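Long-range contact in UV damage endonuclease (PDB 3TC3), which probably cleaves DNA beside ultraviolet lesions as a manganese-binding TIM-barrel endonuclease of the UvdE family that takes part in DNA repair: residues I118-V131 and I155-N168. Residues are numbered along the deposited sequence; the frame is centred on the assembly and turned at random.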
# COMPACT_ATOMS: atom_id res chain seq x y z
N ILE A 118 -4.25 -4.97 -6.23
CA ILE A 118 -2.84 -4.73 -5.80
C ILE A 118 -2.64 -3.29 -5.28
O ILE A 118 -3.12 -2.29 -5.88
CB ILE A 118 -1.89 -4.93 -7.03
CG1 ILE A 118 -1.84 -6.44 -7.43
CG2 ILE A 118 -0.47 -4.47 -6.75
CD1 ILE A 118 -1.38 -7.39 -6.30
N SER A 119 -1.90 -3.17 -4.20
CA SER A 119 -1.46 -1.86 -3.75
C SER A 119 0.06 -1.96 -3.47
O SER A 119 0.66 -3.07 -3.49
CB SER A 119 -2.17 -1.39 -2.49
OG SER A 119 -1.86 -2.27 -1.42
N MET A 120 0.71 -0.79 -3.37
CA MET A 120 2.08 -0.70 -2.90
C MET A 120 2.13 0.51 -2.01
O MET A 120 1.43 1.50 -2.25
CB MET A 120 3.11 -0.53 -4.02
CG MET A 120 3.12 -1.76 -5.02
SD MET A 120 4.49 -1.56 -6.24
CE MET A 120 5.90 -1.99 -5.18
N HIS A 121 3.09 0.50 -1.06
CA HIS A 121 3.29 1.68 -0.15
C HIS A 121 4.79 1.91 -0.07
O HIS A 121 5.51 1.20 0.62
CB HIS A 121 2.74 1.30 1.24
CG HIS A 121 2.94 2.33 2.35
ND1 HIS A 121 4.08 2.50 3.01
CD2 HIS A 121 2.00 3.15 2.99
CE1 HIS A 121 3.93 3.42 4.00
NE2 HIS A 121 2.65 3.80 4.01
N PRO A 122 5.26 2.95 -0.70
CA PRO A 122 6.70 3.24 -0.66
C PRO A 122 7.24 3.59 0.72
O PRO A 122 8.46 3.56 0.90
CB PRO A 122 6.90 4.47 -1.60
CG PRO A 122 5.68 4.68 -2.13
CD PRO A 122 4.53 3.83 -1.61
N GLY A 123 6.38 4.03 1.62
CA GLY A 123 6.80 4.37 3.04
C GLY A 123 7.45 5.73 3.23
O GLY A 123 7.37 6.58 2.38
N GLN A 124 8.03 5.92 4.43
CA GLN A 124 8.34 7.22 4.98
C GLN A 124 9.33 8.00 4.20
O GLN A 124 9.29 9.22 4.31
CB GLN A 124 8.88 7.00 6.45
CG GLN A 124 9.98 7.99 6.85
CD GLN A 124 10.22 7.97 8.31
OE1 GLN A 124 10.91 7.07 8.79
NE2 GLN A 124 9.63 8.91 9.03
N TYR A 125 10.19 7.40 3.37
CA TYR A 125 11.07 8.32 2.67
C TYR A 125 10.47 9.00 1.43
O TYR A 125 11.12 9.95 0.96
CB TYR A 125 12.50 7.88 2.46
CG TYR A 125 13.15 7.49 3.82
CD1 TYR A 125 13.44 8.46 4.86
CD2 TYR A 125 13.36 6.13 4.11
CE1 TYR A 125 13.97 8.08 6.07
CE2 TYR A 125 13.92 5.75 5.33
CZ TYR A 125 14.21 6.69 6.30
OH TYR A 125 14.78 6.22 7.47
N VAL A 126 9.28 8.62 1.04
CA VAL A 126 8.59 9.45 0.05
C VAL A 126 7.88 10.60 0.80
O VAL A 126 6.93 10.39 1.54
CB VAL A 126 7.60 8.59 -0.77
CG1 VAL A 126 6.72 9.45 -1.73
CG2 VAL A 126 8.46 7.63 -1.54
N VAL A 127 8.36 11.80 0.47
CA VAL A 127 7.78 13.02 1.11
C VAL A 127 7.49 13.98 -0.03
O VAL A 127 8.30 14.86 -0.38
CB VAL A 127 8.78 13.68 2.11
CG1 VAL A 127 7.97 14.79 2.82
CG2 VAL A 127 9.31 12.62 3.11
N LEU A 128 6.31 13.79 -0.64
CA LEU A 128 6.04 14.46 -1.93
C LEU A 128 5.92 15.96 -1.69
O LEU A 128 6.19 16.73 -2.62
CB LEU A 128 4.73 13.87 -2.54
CG LEU A 128 4.38 14.63 -3.87
CD1 LEU A 128 5.43 14.37 -4.97
CD2 LEU A 128 3.08 13.98 -4.30
N ASN A 129 5.54 16.35 -0.45
CA ASN A 129 5.36 17.78 -0.16
C ASN A 129 6.53 18.35 0.63
O ASN A 129 6.43 19.39 1.34
CB ASN A 129 4.07 17.98 0.64
CG ASN A 129 4.22 17.51 2.07
OD1 ASN A 129 5.14 16.77 2.42
ND2 ASN A 129 3.37 18.09 2.96
N SER A 130 7.70 17.73 0.56
CA SER A 130 8.86 18.34 1.26
C SER A 130 9.18 19.75 0.80
O SER A 130 8.99 20.09 -0.36
CB SER A 130 10.13 17.50 0.92
OG SER A 130 11.26 17.98 1.68
N VAL A 131 9.68 20.56 1.72
CA VAL A 131 10.21 21.87 1.30
C VAL A 131 11.59 21.80 0.64
O VAL A 131 12.07 22.78 0.05
CB VAL A 131 10.29 22.86 2.51
CG1 VAL A 131 8.93 23.08 3.21
CG2 VAL A 131 11.28 22.41 3.56
N ILE A 155 -0.48 -4.17 -15.12
CA ILE A 155 -1.62 -3.98 -14.28
C ILE A 155 -1.76 -2.52 -13.80
O ILE A 155 -0.88 -1.66 -14.09
CB ILE A 155 -1.50 -4.89 -13.05
CG1 ILE A 155 -0.34 -4.42 -12.13
CG2 ILE A 155 -1.31 -6.42 -13.47
CD1 ILE A 155 -0.19 -5.31 -10.84
N GLU A 156 -2.91 -2.26 -13.20
CA GLU A 156 -3.12 -0.87 -12.68
C GLU A 156 -2.56 -0.78 -11.27
O GLU A 156 -1.32 -0.46 -11.17
CB GLU A 156 -4.57 -0.43 -12.74
CG GLU A 156 -5.23 -0.32 -14.20
CD GLU A 156 -4.41 0.43 -15.24
OE1 GLU A 156 -3.77 1.47 -14.95
OE2 GLU A 156 -4.45 0.01 -16.42
N GLY A 157 -3.40 -1.04 -10.25
CA GLY A 157 -2.85 -1.03 -8.87
C GLY A 157 -2.83 0.39 -8.37
O GLY A 157 -2.95 1.35 -9.13
N LYS A 158 -2.70 0.50 -7.08
CA LYS A 158 -2.56 1.82 -6.40
C LYS A 158 -1.24 1.96 -5.69
O LYS A 158 -0.77 0.99 -5.07
CB LYS A 158 -3.70 2.03 -5.40
CG LYS A 158 -5.14 2.07 -6.09
CD LYS A 158 -5.28 3.15 -7.08
CE LYS A 158 -6.77 3.22 -7.56
NZ LYS A 158 -6.77 4.12 -8.71
N ILE A 159 -0.75 3.19 -5.61
CA ILE A 159 0.48 3.51 -4.86
C ILE A 159 0.03 4.43 -3.80
O ILE A 159 -0.41 5.57 -4.09
CB ILE A 159 1.55 4.22 -5.80
CG1 ILE A 159 1.91 3.28 -6.95
CG2 ILE A 159 2.75 4.58 -4.95
CD1 ILE A 159 2.70 4.09 -8.10
N GLN A 160 0.13 3.98 -2.55
CA GLN A 160 -0.43 4.76 -1.41
C GLN A 160 0.73 5.47 -0.71
O GLN A 160 1.81 4.87 -0.32
CB GLN A 160 -1.18 3.82 -0.45
CG GLN A 160 -0.40 2.86 0.24
CD GLN A 160 -1.39 1.93 0.99
OE1 GLN A 160 -1.83 0.93 0.37
NE2 GLN A 160 -1.86 2.33 2.21
N ILE A 161 0.47 6.75 -0.41
CA ILE A 161 1.42 7.50 0.39
C ILE A 161 0.75 8.36 1.48
O ILE A 161 -0.43 8.54 1.40
CB ILE A 161 2.28 8.47 -0.46
CG1 ILE A 161 1.38 9.48 -1.17
CG2 ILE A 161 3.13 7.62 -1.44
CD1 ILE A 161 2.25 10.65 -1.93
N HIS A 162 1.52 8.73 2.52
CA HIS A 162 1.05 9.76 3.45
C HIS A 162 1.25 11.11 2.83
O HIS A 162 1.96 11.33 1.81
CB HIS A 162 1.85 9.62 4.73
CG HIS A 162 1.45 8.44 5.52
ND1 HIS A 162 2.33 7.54 5.97
CD2 HIS A 162 0.19 7.99 5.91
CE1 HIS A 162 1.68 6.59 6.70
NE2 HIS A 162 0.37 6.86 6.66
N VAL A 163 0.61 12.14 3.43
CA VAL A 163 0.74 13.47 2.90
C VAL A 163 2.21 13.94 3.00
O VAL A 163 2.72 14.67 2.12
CB VAL A 163 -0.28 14.45 3.59
CG1 VAL A 163 -0.00 15.80 3.09
CG2 VAL A 163 -1.65 14.04 3.19
N GLY A 164 2.81 13.57 4.11
CA GLY A 164 4.22 13.84 4.22
C GLY A 164 4.58 14.76 5.40
O GLY A 164 4.24 14.55 6.58
N SER A 165 5.26 15.86 5.06
CA SER A 165 5.78 16.83 6.03
C SER A 165 4.73 17.83 6.49
O SER A 165 3.86 18.16 5.71
CB SER A 165 6.91 17.53 5.23
OG SER A 165 7.41 18.66 5.89
N SER A 166 4.90 18.40 7.70
CA SER A 166 4.06 19.51 8.13
C SER A 166 4.90 20.78 8.34
O SER A 166 4.44 21.71 9.03
CB SER A 166 3.28 19.19 9.43
OG SER A 166 4.21 18.89 10.43
N MET A 167 6.09 20.85 7.75
CA MET A 167 6.94 22.08 7.84
C MET A 167 6.16 23.31 7.37
O MET A 167 5.47 23.25 6.37
CB MET A 167 8.23 21.91 7.07
CG MET A 167 9.19 20.88 7.74
SD MET A 167 9.89 21.43 9.34
CE MET A 167 10.85 22.79 8.67
N ASN A 168 6.34 24.45 8.09
CA ASN A 168 5.64 25.72 7.82
C ASN A 168 4.14 25.64 8.11
O ASN A 168 3.41 26.55 7.77
CB ASN A 168 5.80 26.27 6.41
CG ASN A 168 7.24 26.39 5.95
OD1 ASN A 168 8.14 26.58 6.76
ND2 ASN A 168 7.47 26.28 4.63
O HOH W 1 4.49 12.13 0.73
O HOH W 2 4.55 8.45 2.33
O HOH W 3 9.89 19.22 4.68
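N129 turns its amide toward S165 with CG held between backbone N and carbonyl carbon (chi1 73°), while H121 swings CG anti to its own N (chi1 175°), laying CB and CD2 against Q160 CG. H121 and N129 lie in the loop after strand 117-120, Q160 in the adjacent parallel strand 158-162 and S165 beyond it; in this TIM barrel helix 133-153 joins the strands in a beta-alpha-beta crossover. The strands share three backbone hydrogen bonds: K158 N to I118 O, M120 N to K158 O, and Q160 N to M120 O, the last nearly straight at 2.8 Å. P122 CD then sits 3.2 Å from Q160 O, a buried carbonyl with no hydrogen-bonding partner. At the barrel's C-terminal mouth, beside manganese ligand E195, the H121 ring directs its edge at the face of H162 in an offset T-shaped pair, centroids 5.6 Å apart and planes at 85°. Q160, its chain extended past CG, hydrogen-bonds through NE2 to E195 and the manganese ligand D251; this second-shell amide could help position both carboxylates. On the outer side, I161 splits its contacts, CG2 meeting P122 CG and V126 CG1, and CD1 packing 4.1 Å from L128 CB. Where the chains part, before closing again at V127 and G164, one water links V126 O to H162 N; the oxygen of another accepts from L128 N and lies 2.9 Å from H162 O. The N129 amide spans both polar backbone atoms of S165: OD1 accepts from S165 N at 2.8 Å on an in-plane lone pair, and ND2 donates to S165 O and to S173 O of helix 170-181. This double grip fixes the amide's rotation. S165 OG closes an ST turn by accepting from M167 N at 3.2 Å.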